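PDB 5OET: glutathione synthetase-like effector 30 (Gpa-GSS30-apo) from Globodera pallida, which is an effector of a plant-parasitic nematode, related to the ATP-dependent ligase glutathione synthetase, and probably acts in parasitism of its host. Local coordinates for residues 54-68 / 82-94. Residues are numbered along the deposited sequence; the frame is centred on the assembly and turned at random.
Sequences AKDWALSNGLVKFVD and MMTQFLPLSLYPS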
loop_
_atom_site.group_PDB
_atom_site.type_symbol
_atom_site.label_atom_id
_atom_site.label_comp_id
_atom_site.label_asym_id
_atom_site.label_seq_id
_atom_site.Cartn_x
_atom_site.Cartn_y
_atom_site.Cartn_z
ATOM N N ALA A 54 11.582 2.958 -5.943
ATOM C CA ALA A 54 11.115 3.583 -4.699
ATOM C C ALA A 54 9.663 3.985 -4.843
ATOM O O ALA A 54 8.835 3.636 -4.010
ATOM C CB ALA A 54 11.964 4.806 -4.349
ATOM N N LYS A 55 9.372 4.698 -5.920
ATOM C CA LYS A 55 8.018 5.136 -6.227
ATOM C C LYS A 55 7.049 3.940 -6.315
ATOM O O LYS A 55 5.981 3.992 -5.736
ATOM C CB LYS A 55 8.001 6.029 -7.497
ATOM C CG LYS A 55 6.935 5.734 -8.538
ATOM C CD LYS A 55 7.417 6.002 -9.955
ATOM C CE LYS A 55 7.132 4.820 -10.889
ATOM N NZ LYS A 55 5.695 4.524 -11.082
ATOM N N ASP A 56 7.418 2.872 -7.013
ATOM C CA ASP A 56 6.550 1.696 -7.089
ATOM C C ASP A 56 6.376 0.956 -5.774
ATOM O O ASP A 56 5.356 0.339 -5.568
ATOM C CB ASP A 56 7.024 0.731 -8.177
ATOM C CG ASP A 56 6.720 1.242 -9.586
ATOM O OD1 ASP A 56 5.906 2.191 -9.688
ATOM O OD2 ASP A 56 7.298 0.712 -10.577
ATOM N N TRP A 57 7.356 1.016 -4.885
ATOM C CA TRP A 57 7.180 0.510 -3.522
ATOM C C TRP A 57 6.159 1.357 -2.735
ATOM O O TRP A 57 5.332 0.800 -2.001
ATOM C CB TRP A 57 8.508 0.474 -2.777
ATOM C CG TRP A 57 8.482 -0.331 -1.543
ATOM C CD1 TRP A 57 8.894 -1.621 -1.401
ATOM C CD2 TRP A 57 8.046 0.091 -0.260
ATOM N NE1 TRP A 57 8.714 -2.046 -0.112
ATOM C CE2 TRP A 57 8.203 -1.009 0.615
ATOM C CE3 TRP A 57 7.526 1.290 0.241
ATOM C CZ2 TRP A 57 7.883 -0.936 1.956
ATOM C CZ3 TRP A 57 7.183 1.356 1.561
ATOM C CH2 TRP A 57 7.361 0.250 2.413
ATOM N N ALA A 58 6.226 2.683 -2.884
ATOM C CA ALA A 58 5.253 3.607 -2.294
ATOM C C ALA A 58 3.821 3.336 -2.741
ATOM O O ALA A 58 2.918 3.243 -1.915
ATOM C CB ALA A 58 5.633 5.041 -2.645
ATOM N N LEU A 59 3.627 3.174 -4.045
ATOM C CA LEU A 59 2.324 2.811 -4.622
ATOM C C LEU A 59 1.798 1.447 -4.165
ATOM O O LEU A 59 0.590 1.195 -4.201
ATOM C CB LEU A 59 2.389 2.842 -6.155
ATOM C CG LEU A 59 2.651 4.214 -6.766
ATOM C CD1 LEU A 59 2.904 4.088 -8.264
ATOM C CD2 LEU A 59 1.505 5.163 -6.499
ATOM N N SER A 60 2.698 0.578 -3.739
ATOM C CA SER A 60 2.348 -0.742 -3.223
ATOM C C SER A 60 2.132 -0.801 -1.707
ATOM O O SER A 60 1.767 -1.848 -1.175
ATOM C CB SER A 60 3.433 -1.729 -3.648
ATOM O OG SER A 60 3.549 -1.724 -5.076
ATOM N N ASN A 61 2.346 0.308 -1.003
ATOM C CA ASN A 61 2.347 0.292 0.462
ATOM C C ASN A 61 1.718 1.513 1.108
ATOM O O ASN A 61 2.088 1.884 2.213
ATOM C CB ASN A 61 3.770 0.109 0.923
ATOM C CG ASN A 61 4.227 -1.284 0.698
ATOM O OD1 ASN A 61 3.774 -2.176 1.396
ATOM N ND2 ASN A 61 5.038 -1.508 -0.316
ATOM N N GLY A 62 0.742 2.116 0.427
ATOM C CA GLY A 62 -0.074 3.154 1.022
ATOM C C GLY A 62 0.522 4.547 1.161
ATOM O O GLY A 62 -0.093 5.418 1.789
ATOM N N LEU A 63 1.679 4.779 0.538
ATOM C CA LEU A 63 2.301 6.105 0.555
ATOM C C LEU A 63 1.693 6.910 -0.569
ATOM O O LEU A 63 2.348 7.241 -1.549
ATOM C CB LEU A 63 3.818 6.002 0.437
ATOM C CG LEU A 63 4.484 5.403 1.685
ATOM C CD1 LEU A 63 5.976 5.237 1.420
ATOM C CD2 LEU A 63 4.208 6.242 2.926
ATOM N N VAL A 64 0.415 7.219 -0.385
ATOM C CA VAL A 64 -0.422 7.773 -1.423
ATOM C C VAL A 64 -1.395 8.773 -0.815
ATOM O O VAL A 64 -1.597 8.782 0.414
ATOM C CB VAL A 64 -1.187 6.656 -2.222
ATOM C CG1 VAL A 64 -0.237 5.897 -3.146
ATOM C CG2 VAL A 64 -1.909 5.663 -1.306
ATOM N N LYS A 65 -1.966 9.616 -1.668
ATOM C CA LYS A 65 -3.083 10.489 -1.294
ATOM C C LYS A 65 -4.119 10.530 -2.418
ATOM O O LYS A 65 -3.797 10.264 -3.580
ATOM C CB LYS A 65 -2.573 11.918 -1.024
ATOM C CG LYS A 65 -2.189 12.675 -2.297
ATOM C CD LYS A 65 -1.273 13.875 -2.133
ATOM C CE LYS A 65 -1.819 14.929 -1.192
ATOM N NZ LYS A 65 -1.256 16.267 -1.548
ATOM N N PHE A 66 -5.343 10.932 -2.091
ATOM C CA PHE A 66 -6.354 11.183 -3.123
ATOM C C PHE A 66 -6.071 12.495 -3.883
ATOM O O PHE A 66 -5.638 13.475 -3.287
ATOM C CB PHE A 66 -7.748 11.204 -2.513
ATOM C CG PHE A 66 -8.209 9.877 -1.972
ATOM C CD1 PHE A 66 -8.569 8.839 -2.851
ATOM C CD2 PHE A 66 -8.326 9.660 -0.598
ATOM C CE1 PHE A 66 -9.008 7.605 -2.369
ATOM C CE2 PHE A 66 -8.768 8.426 -0.112
ATOM C CZ PHE A 66 -9.109 7.400 -0.997
ATOM N N VAL A 67 -6.283 12.490 -5.197
ATOM C CA VAL A 67 -6.130 13.696 -6.049
ATOM C C VAL A 67 -7.298 13.800 -7.050
ATOM O O VAL A 67 -7.974 12.809 -7.246
ATOM C CB VAL A 67 -4.778 13.653 -6.820
ATOM C CG1 VAL A 67 -4.593 14.897 -7.696
ATOM C CG2 VAL A 67 -3.599 13.501 -5.865
ATOM N N ASP A 68 -7.532 14.973 -7.670
ATOM C CA ASP A 68 -8.388 15.156 -8.908
ATOM C C ASP A 68 -9.850 15.461 -8.525
ATOM O O ASP A 68 -10.128 15.961 -7.431
ATOM C CB ASP A 68 -8.317 13.939 -9.884
ATOM C CG ASP A 68 -8.622 14.276 -11.359
ATOM O OD1 ASP A 68 -9.254 15.307 -11.699
ATOM O OD2 ASP A 68 -8.241 13.443 -12.201
ATOM N N MET A 82 -11.732 11.082 -8.953
ATOM C CA MET A 82 -10.762 11.009 -7.852
ATOM C C MET A 82 -9.872 9.727 -7.825
ATOM O O MET A 82 -10.365 8.619 -7.652
ATOM C CB MET A 82 -11.493 11.134 -6.514
ATOM C CG MET A 82 -10.633 11.685 -5.376
ATOM S SD MET A 82 -10.571 13.497 -5.247
ATOM C CE MET A 82 -12.254 13.982 -4.840
ATOM N N MET A 83 -8.556 9.895 -7.957
ATOM C CA MET A 83 -7.611 8.767 -8.016
ATOM C C MET A 83 -6.576 8.879 -6.915
ATOM O O MET A 83 -6.711 9.695 -6.021
ATOM C CB MET A 83 -6.930 8.729 -9.390
ATOM C CG MET A 83 -7.916 8.826 -10.542
ATOM S SD MET A 83 -7.336 7.991 -12.028
ATOM C CE MET A 83 -8.458 8.660 -13.254
ATOM N N THR A 84 -5.554 8.038 -6.957
ATOM C CA THR A 84 -4.458 8.167 -6.024
ATOM C C THR A 84 -3.122 8.390 -6.721
ATOM O O THR A 84 -2.908 7.961 -7.857
ATOM C CB THR A 84 -4.345 6.956 -5.087
ATOM O OG1 THR A 84 -4.291 5.757 -5.854
ATOM C CG2 THR A 84 -5.516 6.903 -4.140
ATOM N N GLN A 85 -2.242 9.072 -5.981
ATOM C CA GLN A 85 -0.905 9.450 -6.417
ATOM C C GLN A 85 0.053 9.254 -5.257
ATOM O O GLN A 85 -0.356 9.427 -4.118
ATOM C CB GLN A 85 -0.875 10.916 -6.876
ATOM C CG GLN A 85 0.373 11.304 -7.640
ATOM C CD GLN A 85 0.626 10.396 -8.834
ATOM O OE1 GLN A 85 1.252 9.322 -8.705
ATOM N NE2 GLN A 85 0.145 10.818 -10.010
ATOM N N PHE A 86 1.310 8.899 -5.542
ATOM C CA PHE A 86 2.291 8.671 -4.471
ATOM C C PHE A 86 2.760 10.004 -3.916
ATOM O O PHE A 86 2.651 11.036 -4.586
ATOM C CB PHE A 86 3.481 7.763 -4.876
ATOM C CG PHE A 86 4.473 8.406 -5.821
ATOM C CD1 PHE A 86 4.271 8.363 -7.212
ATOM C CD2 PHE A 86 5.608 9.033 -5.335
ATOM C CE1 PHE A 86 5.170 8.961 -8.074
ATOM C CE2 PHE A 86 6.501 9.622 -6.194
ATOM C CZ PHE A 86 6.289 9.593 -7.562
ATOM N N LEU A 87 3.252 9.967 -2.682
ATOM C CA LEU A 87 3.682 11.164 -1.979
ATOM C C LEU A 87 5.137 11.458 -2.322
ATOM O O LEU A 87 5.965 10.557 -2.286
ATOM C CB LEU A 87 3.546 10.952 -0.477
ATOM C CG LEU A 87 2.121 10.748 0.065
ATOM C CD1 LEU A 87 2.152 10.365 1.541
ATOM C CD2 LEU A 87 1.254 11.974 -0.142
ATOM N N PRO A 88 5.470 12.715 -2.641
ATOM C CA PRO A 88 6.870 12.962 -2.960
ATOM C C PRO A 88 7.814 12.643 -1.783
ATOM O O PRO A 88 7.498 12.912 -0.632
ATOM C CB PRO A 88 6.887 14.451 -3.318
ATOM C CG PRO A 88 5.748 15.015 -2.560
ATOM C CD PRO A 88 4.690 13.957 -2.667
ATOM N N LEU A 89 8.963 12.084 -2.124
ATOM C CA LEU A 89 9.877 11.463 -1.185
ATOM C C LEU A 89 11.321 11.718 -1.600
ATOM O O LEU A 89 11.625 11.977 -2.771
ATOM C CB LEU A 89 9.617 9.961 -1.133
ATOM C CG LEU A 89 9.714 9.171 -2.468
ATOM C CD1 LEU A 89 11.056 8.476 -2.620
ATOM C CD2 LEU A 89 8.615 8.124 -2.614
ATOM N N SER A 90 12.208 11.675 -0.627
ATOM C CA SER A 90 13.622 11.688 -0.912
ATOM C C SER A 90 13.969 10.239 -1.209
ATOM O O SER A 90 13.360 9.324 -0.622
ATOM C CB SER A 90 14.411 12.204 0.280
ATOM O OG SER A 90 14.174 11.384 1.403
ATOM N N LEU A 91 14.917 10.026 -2.122
ATOM C CA LEU A 91 15.269 8.678 -2.541
ATOM C C LEU A 91 15.960 7.908 -1.414
ATOM O O LEU A 91 15.705 6.703 -1.217
ATOM C CB LEU A 91 16.173 8.717 -3.769
ATOM C CG LEU A 91 16.507 7.380 -4.460
ATOM C CD1 LEU A 91 15.282 6.598 -4.876
ATOM C CD2 LEU A 91 17.355 7.623 -5.689
ATOM N N TYR A 92 16.818 8.612 -0.682
ATOM C CA TYR A 92 17.612 8.031 0.369
ATOM C C TYR A 92 17.408 8.852 1.618
ATOM O O TYR A 92 17.014 10.029 1.541
ATOM C CB TYR A 92 19.098 8.008 -0.031
ATOM C CG TYR A 92 19.423 6.943 -1.057
ATOM C CD1 TYR A 92 19.431 5.600 -0.700
ATOM C CD2 TYR A 92 19.693 7.280 -2.392
ATOM C CE1 TYR A 92 19.698 4.612 -1.633
ATOM C CE2 TYR A 92 19.970 6.290 -3.348
ATOM C CZ TYR A 92 19.967 4.948 -2.958
ATOM O OH TYR A 92 20.246 3.939 -3.857
ATOM N N PRO A 93 17.659 8.245 2.784
ATOM C CA PRO A 93 17.471 8.994 4.016
ATOM C C PRO A 93 18.547 10.057 4.147
ATOM O O PRO A 93 19.686 9.820 3.773
ATOM C CB PRO A 93 17.554 7.925 5.111
ATOM C CG PRO A 93 18.227 6.758 4.499
ATOM C CD PRO A 93 18.096 6.859 3.016
ATOM N N SER A 94 18.165 11.240 4.604
ATOM C CA SER A 94 19.097 12.367 4.723
ATOM C C SER A 94 19.879 12.195 6.017
ATOM O O SER A 94 19.316 11.721 7.006
ATOM C CB SER A 94 18.348 13.702 4.738
ATOM O OG SER A 94 17.791 13.996 3.460
#
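Phe86 packs against helix 44-59 with Lys55 across one face of its ring, near the point where the chain leaves that helix through a short loop into strand 64-67, which pairs antiparallel with 83-86 in the mixed sheet that goes on through 454-459. The aliphatic part of Lys55 runs at about a right angle to the Phe86 side chain; its CB stands 4.0 Å from the centre of the Phe86 ring, 13° off the normal, a CH-pi contact. Beyond the ring, Lys55 NZ turns to a salt bridge with Asp56. A chi1 of 72° sets Phe86 CG between its own backbone N and carbonyl carbon and places the ring alongside Lys55. Leu59 CD2 packs on Phe86 CB at 3.6 Å and also reaches the ring edge. Further along, Ala54 CB meets Leu91 CD1 at 3.8 Å.

In the ladder, Lys65 pairs with Gln85 and Val67 with Met83, each pair through two backbone hydrogen bonds. Phe66 and Thr84 lie side by side on the face turned to the second subunit, where Thr84 OG1 bonds Thr84 of that chain and Phe66 packs on its Leu59. Val67 and Gln85 share the opposite face. Where the ladder meets the loop, the side chains of Lys65 and Leu87 cross at about a right angle, Lys65 CD 3.7 Å from Leu87 CD2, and Leu87 N donates to Leu63 O at 3.1 Å, coming from above the carbonyl plane, 41° out of it.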